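Local coordinates for cell surface protein (Putative S-layer protein) (Clostridioides difficile R20291, PDB 5NJL) that has an extended three-domain fold and shows cell adhesion in vitro, probably acting as a cell-wall S-layer adhesin, at residues P38-K43 with V75-K80; D103-A108 with A130-A135; F260-T265 with L274-T279. One frame throughout, in Å; residues are numbered along the deposited sequence.

In the fold
The three contacts lie in separate parts of an elongated chain, in keeping with its extended three-domain fold. Contact 1 joins two neighbouring antiparallel strands of the five-stranded mixed sheet near the middle, its centre about 10 Å from that of the chain. Contact 2 sets a helix against an outermost strand of a three-stranded antiparallel sheet, and contact 3 pairs the hairpin strands of a four-stranded mixed sheet close to the C-terminus. Contacts 2 and 3 fall on opposite sides of the chain's centre, about 54 Å apart between centres. From contact 1 their centres are about 37 and 30 Å away. A sulfate ion, probably from the crystallisation liquor, binds beside contact 3.

Contact 1: P38-K43 with V75-K80; sequences PIYEIK and VTITDK
Ile42 and Ile77 lie side by side on one face of an antiparallel strand pair in a mixed sheet, CD1 of Ile42 resting 4.1 Å from CG2 of Ile77. The other branch of Ile42, CG2, sits anti to the backbone N and reaches CG1 of Val75 at 3.9 Å. Leu24 and Val21 of helix 14-25 cover this apolar face. Farther along it, the Tyr40 ring slants across Asp79, its CE1 4.0 Å from Asp79 CB, while Asp79 OD1 is hydrogen-bonded to His82 and Gly81. Between the strands, Glu41 pairs with Thr78 and Lys43 with Thr76 through reciprocal backbone bonds, the straightest running from Glu41 N to Thr78 O (2.9 Å, 174° at the hydrogen). On the face bearing Glu41, Thr76 and Thr78, one water is gripped by Glu41 O, the hydroxyls of Thr76 and Thr78 and, weakly, Thr76 O. Lys80, bent at chi3 (79°) and chi4 (53°), swings NZ to within 3.3 Å of Glu41 OE1, a weak bond within a salt bridge that a second water also spans. Lys43 NZ makes a longer ion pair with Glu41 OE2. The pair is thus two-sided: mostly apolar side chains face the helix, while water and a salt bridge link the strands on the other face.

Contact 2: D103-A108 with A130-A135; sequences DLSAEA and ASYDSA
Tyr132 lays its ring against the backbone and side-chain stems of Leu104 and Ser105, where helix 101-115 packs on an outermost strand of a three-stranded antiparallel sheet. Helix and strand run nearly antiparallel, at 156° between their short axes, and no hydrogen bond joins the two segments. Leu104 crosses the tyrosine at about a right angle; its CB touches CD1 of the Tyr132 ring at 3.7 Å, and its CD1 also comes near Tyr132 CE1. Across the ring, Tyr132 CD2 lies 4.0 Å from Ser105 CB. At the stem, Tyr132 CB is 3.8 Å from Ser105 CA and 4.0 Å from Ala108 CB. With CG placed opposite the backbone N (chi1 169°), the ring lies along the helix toward its N-terminal end. One turn later, the small Ala108 methyl CB approaches the strand backbone itself, 3.8 Å from Tyr132 N. Ala130 continues the seam, its CB facing the Ala108 carbonyl and also touching Ile111 and Thr112 of the same helix. Beyond this shell, Leu104 and Ala108 also touch Leu139 of strand 138-145. The phenol is tethered outside the two segments, Tyr132 OH being hydrogen-bonded to Asp137 OD1 and, weakly, to Ser101 OG.

Contact 3: F260-T265 with L274-T279; sequences FTIKYT and LTVEST. With SO4 (sulfate ion), chain T.
Phe260 O accepts the Val276 amide N at 2.8 Å, a bond that is nearly straight at the hydrogen (170°) and runs almost along the carbonyl axis. The same oxygen takes a CA-H...O contact from Thr275. In return, Phe260 N donates to Val276 O, tilted from the carbonyl plane. The pattern repeats two residues on, where Ile262 and Leu274 exchange amide bonds; Leu274 N to Ile262 O is the straighter at 177°. Together these bonds zip the two strands of a beta hairpin, 258-265 and 271-278. On the face carrying Phe260, Ile262, Leu274 and Val276, the phenylalanine lies beside the valine. A chi1 of 76° sets the Phe260 CG between the backbone N and carbonyl carbon and brings its CE1 to 3.5 Å from Val276 CB. Val276 CG2 sits over the ring face as a CH-pi contact, 4.3 Å from the centroid, and also meets Ile262 CD1 at 3.9 Å. Leu274 CB approaches the Tyr264 ring at its edge. Thr261 and Thr275 align on the other face, CG2 of the former 3.9 Å from OG1 of the latter. Past the strand end, the poorly ordered Thr279 donates its hydroxyl OG1 to sulfate O2 (3.1 Å), while Asn280 binds the same ion. The hairpin is therefore held by a ladder of paired amide bonds and by a buried apolar face, which joins it to helix 281-291 through Leu284 and Leu291.

Contact 1: P38-K43 with V75-K80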
# COMPACT_ATOMS: atom_id res chain seq x y z
N PRO A 38 7.25 0.95 -15.63
CA PRO A 38 6.68 -0.08 -14.76
C PRO A 38 5.82 0.47 -13.59
O PRO A 38 6.16 1.50 -12.98
CB PRO A 38 7.91 -0.84 -14.23
CG PRO A 38 9.06 0.09 -14.41
CD PRO A 38 8.73 0.95 -15.60
N ILE A 39 4.72 -0.21 -13.31
CA ILE A 39 3.82 0.13 -12.20
C ILE A 39 4.41 -0.32 -10.86
O ILE A 39 4.20 0.35 -9.87
CB ILE A 39 2.44 -0.50 -12.42
CG1 ILE A 39 1.77 0.14 -13.64
CG2 ILE A 39 1.54 -0.35 -11.21
CD1 ILE A 39 0.67 -0.70 -14.21
N TYR A 40 5.16 -1.42 -10.85
CA TYR A 40 5.70 -2.01 -9.63
C TYR A 40 7.19 -1.81 -9.45
O TYR A 40 7.96 -1.72 -10.44
CB TYR A 40 5.32 -3.50 -9.55
CG TYR A 40 3.83 -3.70 -9.45
CD1 TYR A 40 3.19 -3.66 -8.19
CD2 TYR A 40 3.04 -3.86 -10.58
CE1 TYR A 40 1.81 -3.80 -8.09
CE2 TYR A 40 1.67 -3.99 -10.49
CZ TYR A 40 1.07 -3.96 -9.24
OH TYR A 40 -0.29 -4.09 -9.15
N GLU A 41 7.58 -1.65 -8.18
CA GLU A 41 8.95 -1.50 -7.79
C GLU A 41 9.28 -2.71 -6.93
O GLU A 41 8.66 -2.91 -5.86
CB GLU A 41 9.21 -0.22 -7.00
CG GLU A 41 10.68 0.02 -6.68
CD GLU A 41 10.93 1.36 -6.02
OE1 GLU A 41 10.79 2.39 -6.68
OE2 GLU A 41 11.29 1.39 -4.84
N ILE A 42 10.24 -3.51 -7.39
CA ILE A 42 10.63 -4.73 -6.68
C ILE A 42 12.02 -4.50 -6.14
O ILE A 42 12.92 -4.03 -6.87
CB ILE A 42 10.65 -5.95 -7.61
CG1 ILE A 42 9.35 -6.06 -8.39
CG2 ILE A 42 10.93 -7.23 -6.81
CD1 ILE A 42 8.10 -6.18 -7.56
N LYS A 43 12.21 -4.80 -4.86
CA LYS A 43 13.51 -4.70 -4.26
C LYS A 43 13.88 -6.06 -3.65
O LYS A 43 13.01 -6.83 -3.25
CB LYS A 43 13.55 -3.63 -3.17
CG LYS A 43 13.33 -2.20 -3.63
CD LYS A 43 13.55 -1.28 -2.44
CE LYS A 43 13.10 0.14 -2.74
NZ LYS A 43 13.66 1.07 -1.73
N VAL A 75 12.35 -10.01 -0.35
CA VAL A 75 11.79 -9.37 -1.56
C VAL A 75 10.66 -8.43 -1.10
O VAL A 75 9.73 -8.89 -0.42
CB VAL A 75 11.22 -10.41 -2.55
CG1 VAL A 75 10.63 -9.74 -3.78
CG2 VAL A 75 12.29 -11.42 -2.95
N THR A 76 10.73 -7.15 -1.47
CA THR A 76 9.59 -6.23 -1.24
C THR A 76 8.93 -5.82 -2.54
O THR A 76 9.60 -5.65 -3.56
CB THR A 76 9.99 -4.99 -0.42
OG1 THR A 76 10.84 -4.13 -1.17
CG2 THR A 76 10.70 -5.42 0.87
N ILE A 77 7.60 -5.78 -2.52
CA ILE A 77 6.78 -5.44 -3.68
C ILE A 77 6.04 -4.15 -3.30
O ILE A 77 5.26 -4.13 -2.33
CB ILE A 77 5.78 -6.56 -3.97
CG1 ILE A 77 6.53 -7.90 -4.21
CG2 ILE A 77 4.85 -6.21 -5.13
CD1 ILE A 77 5.61 -9.05 -4.53
N THR A 78 6.32 -3.09 -4.05
CA THR A 78 5.68 -1.79 -3.90
C THR A 78 4.91 -1.43 -5.18
O THR A 78 5.45 -1.50 -6.28
CB THR A 78 6.74 -0.73 -3.57
OG1 THR A 78 7.46 -1.11 -2.40
CG2 THR A 78 6.10 0.64 -3.32
N ASP A 79 3.63 -1.10 -5.03
CA ASP A 79 2.82 -0.44 -6.06
C ASP A 79 3.25 1.02 -6.10
O ASP A 79 3.13 1.74 -5.09
CB ASP A 79 1.33 -0.65 -5.71
CG ASP A 79 0.36 0.01 -6.65
OD1 ASP A 79 0.74 0.67 -7.65
OD2 ASP A 79 -0.85 -0.15 -6.39
N LYS A 80 3.78 1.49 -7.22
CA LYS A 80 4.20 2.88 -7.33
C LYS A 80 3.02 3.88 -7.45
O LYS A 80 3.25 5.08 -7.54
CB LYS A 80 5.15 3.09 -8.51
CG LYS A 80 6.49 2.37 -8.39
CD LYS A 80 7.29 2.40 -9.70
CE LYS A 80 8.03 3.70 -9.97
NZ LYS A 80 8.88 4.08 -8.83
O HOH W 1 9.62 -2.71 -3.23
O HOH W 2 10.91 2.12 -9.19

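Contact 2: D103-A108 with A130-A135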
# COMPACT_ATOMS: atom_id res chain seq x y z
N ASP A 103 -12.83 15.88 5.10
CA ASP A 103 -12.44 16.42 3.81
C ASP A 103 -13.58 17.22 3.14
O ASP A 103 -13.34 18.27 2.55
CB ASP A 103 -12.03 15.29 2.84
CG ASP A 103 -10.69 14.64 3.20
OD1 ASP A 103 -9.89 15.22 3.96
OD2 ASP A 103 -10.44 13.54 2.65
N LEU A 104 -14.81 16.71 3.23
CA LEU A 104 -15.97 17.42 2.67
C LEU A 104 -16.23 18.72 3.44
O LEU A 104 -16.46 19.77 2.84
CB LEU A 104 -17.21 16.55 2.68
CG LEU A 104 -17.13 15.29 1.84
CD1 LEU A 104 -18.32 14.41 2.13
CD2 LEU A 104 -17.04 15.58 0.36
N SER A 105 -16.16 18.64 4.76
CA SER A 105 -16.33 19.78 5.61
C SER A 105 -15.30 20.86 5.36
O SER A 105 -15.65 22.04 5.27
CB SER A 105 -16.27 19.32 7.08
OG SER A 105 -16.61 20.40 7.89
N ALA A 106 -14.02 20.47 5.24
CA ALA A 106 -12.94 21.40 4.88
C ALA A 106 -13.15 22.09 3.54
O ALA A 106 -12.87 23.28 3.39
CB ALA A 106 -11.58 20.69 4.85
N GLU A 107 -13.64 21.34 2.56
CA GLU A 107 -13.88 21.91 1.24
C GLU A 107 -14.99 22.98 1.28
O GLU A 107 -14.85 24.03 0.65
CB GLU A 107 -14.27 20.80 0.26
CG GLU A 107 -14.34 21.26 -1.19
CD GLU A 107 -12.98 21.59 -1.78
OE1 GLU A 107 -12.31 20.68 -2.32
OE2 GLU A 107 -12.61 22.76 -1.72
N ALA A 108 -16.08 22.70 1.99
CA ALA A 108 -17.15 23.67 2.18
C ALA A 108 -16.61 24.98 2.76
O ALA A 108 -16.90 26.06 2.26
CB ALA A 108 -18.25 23.10 3.07
N ALA A 130 -21.59 26.95 -0.41
CA ALA A 130 -21.13 25.59 -0.27
C ALA A 130 -21.44 25.14 1.11
O ALA A 130 -21.06 25.81 2.08
CB ALA A 130 -19.64 25.50 -0.55
N SER A 131 -22.08 23.99 1.22
CA SER A 131 -22.61 23.50 2.49
C SER A 131 -22.14 22.07 2.73
O SER A 131 -22.17 21.26 1.82
CB SER A 131 -24.15 23.51 2.47
OG SER A 131 -24.72 24.78 2.14
N TYR A 132 -21.70 21.76 3.95
CA TYR A 132 -21.44 20.37 4.33
C TYR A 132 -22.64 19.92 5.16
O TYR A 132 -22.92 20.47 6.22
CB TYR A 132 -20.10 20.14 5.07
CG TYR A 132 -20.07 18.73 5.64
CD1 TYR A 132 -20.08 17.63 4.81
CD2 TYR A 132 -20.15 18.51 7.03
CE1 TYR A 132 -20.12 16.33 5.31
CE2 TYR A 132 -20.17 17.20 7.54
CZ TYR A 132 -20.16 16.12 6.68
OH TYR A 132 -20.23 14.81 7.16
N ASP A 133 -23.39 18.98 4.63
CA ASP A 133 -24.55 18.43 5.29
C ASP A 133 -24.05 17.26 6.12
O ASP A 133 -23.74 16.20 5.56
CB ASP A 133 -25.61 18.01 4.28
CG ASP A 133 -26.94 17.62 4.93
OD1 ASP A 133 -26.96 16.75 5.82
OD2 ASP A 133 -27.98 18.17 4.53
N SER A 134 -23.95 17.48 7.44
CA SER A 134 -23.49 16.48 8.41
C SER A 134 -24.31 15.21 8.41
O SER A 134 -23.79 14.14 8.64
CB SER A 134 -23.56 17.04 9.84
OG SER A 134 -22.75 18.18 9.98
N ALA A 135 -25.61 15.35 8.16
CA ALA A 135 -26.52 14.22 8.22
C ALA A 135 -26.37 13.29 7.02
O ALA A 135 -26.27 12.08 7.19
CB ALA A 135 -27.95 14.70 8.32

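Contact 3: F260-T265 with L274-T279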
# COMPACT_ATOMS: atom_id res chain seq x y z
N PHE A 260 11.72 -17.08 18.98
CA PHE A 260 13.10 -17.08 18.47
C PHE A 260 13.27 -18.23 17.46
O PHE A 260 12.41 -19.11 17.33
CB PHE A 260 14.14 -17.12 19.60
CG PHE A 260 14.32 -18.48 20.26
CD1 PHE A 260 13.41 -18.92 21.23
CD2 PHE A 260 15.40 -19.29 19.95
CE1 PHE A 260 13.58 -20.16 21.86
CE2 PHE A 260 15.57 -20.53 20.56
CZ PHE A 260 14.65 -20.96 21.52
N THR A 261 14.37 -18.19 16.72
CA THR A 261 14.63 -19.19 15.68
C THR A 261 15.96 -19.85 15.95
O THR A 261 16.88 -19.23 16.48
CB THR A 261 14.66 -18.56 14.27
OG1 THR A 261 15.65 -17.54 14.22
CG2 THR A 261 13.31 -17.99 13.91
N ILE A 262 16.05 -21.13 15.60
CA ILE A 262 17.31 -21.86 15.61
C ILE A 262 17.47 -22.39 14.20
O ILE A 262 16.61 -23.13 13.72
CB ILE A 262 17.31 -23.09 16.56
CG1 ILE A 262 16.60 -22.77 17.87
CG2 ILE A 262 18.74 -23.58 16.79
CD1 ILE A 262 15.99 -23.98 18.53
N LYS A 263 18.53 -21.96 13.54
CA LYS A 263 18.93 -22.55 12.27
C LYS A 263 19.99 -23.58 12.63
O LYS A 263 20.89 -23.30 13.43
CB LYS A 263 19.51 -21.51 11.32
CG LYS A 263 18.49 -20.48 10.87
CD LYS A 263 19.05 -19.47 9.86
CE LYS A 263 17.92 -18.66 9.23
NZ LYS A 263 18.26 -17.86 8.01
N TYR A 264 19.89 -24.76 12.04
CA TYR A 264 20.92 -25.78 12.22
C TYR A 264 20.90 -26.78 11.08
O TYR A 264 19.91 -26.87 10.32
CB TYR A 264 20.74 -26.49 13.58
CG TYR A 264 19.53 -27.38 13.69
CD1 TYR A 264 18.29 -26.86 14.05
CD2 TYR A 264 19.61 -28.76 13.46
CE1 TYR A 264 17.18 -27.67 14.18
CE2 TYR A 264 18.50 -29.58 13.59
CZ TYR A 264 17.29 -29.03 13.94
OH TYR A 264 16.17 -29.80 14.08
N THR A 265 21.97 -27.55 10.99
CA THR A 265 22.07 -28.65 10.05
C THR A 265 21.79 -29.96 10.82
O THR A 265 22.44 -30.22 11.85
CB THR A 265 23.44 -28.63 9.41
OG1 THR A 265 23.59 -27.38 8.73
CG2 THR A 265 23.62 -29.75 8.40
N LEU A 274 13.99 -23.80 12.86
CA LEU A 274 12.97 -24.13 13.81
C LEU A 274 12.58 -22.83 14.50
O LEU A 274 13.43 -22.15 15.07
CB LEU A 274 13.56 -25.12 14.81
CG LEU A 274 12.61 -25.82 15.77
CD1 LEU A 274 11.37 -26.36 15.06
CD2 LEU A 274 13.37 -26.94 16.48
N THR A 275 11.31 -22.49 14.41
CA THR A 275 10.76 -21.35 15.15
C THR A 275 10.22 -21.87 16.49
O THR A 275 9.43 -22.81 16.53
CB THR A 275 9.67 -20.66 14.32
OG1 THR A 275 10.23 -20.22 13.08
CG2 THR A 275 9.10 -19.46 15.06
N VAL A 276 10.69 -21.28 17.58
CA VAL A 276 10.21 -21.62 18.92
C VAL A 276 9.39 -20.45 19.48
O VAL A 276 9.95 -19.40 19.82
CB VAL A 276 11.39 -21.94 19.86
CG1 VAL A 276 10.87 -22.39 21.23
CG2 VAL A 276 12.30 -22.99 19.23
N GLU A 277 8.07 -20.65 19.59
CA GLU A 277 7.15 -19.58 19.99
C GLU A 277 6.29 -19.93 21.20
O GLU A 277 5.89 -21.08 21.39
CB GLU A 277 6.26 -19.15 18.81
CG GLU A 277 5.11 -20.08 18.45
CD GLU A 277 4.41 -19.67 17.17
OE1 GLU A 277 3.49 -20.40 16.74
OE2 GLU A 277 4.77 -18.62 16.58
N SER A 278 6.00 -18.89 21.99
CA SER A 278 5.29 -19.01 23.26
C SER A 278 4.68 -17.66 23.70
O SER A 278 5.35 -16.62 23.66
CB SER A 278 6.25 -19.47 24.35
OG SER A 278 5.56 -19.81 25.54
N THR A 279 3.42 -17.70 24.14
CA THR A 279 2.80 -16.56 24.85
C THR A 279 3.58 -16.24 26.14
O THR A 279 3.83 -15.08 26.45
CB THR A 279 1.31 -16.82 25.18
OG1 THR A 279 1.17 -18.09 25.82
CG2 THR A 279 0.46 -16.82 23.91
S SO4 T . 1.08 -17.93 29.71
O1 SO4 T . 2.04 -18.39 30.74
O2 SO4 T . 1.80 -17.16 28.68
O3 SO4 T . 0.41 -19.09 29.08
O4 SO4 T . 0.05 -17.07 30.33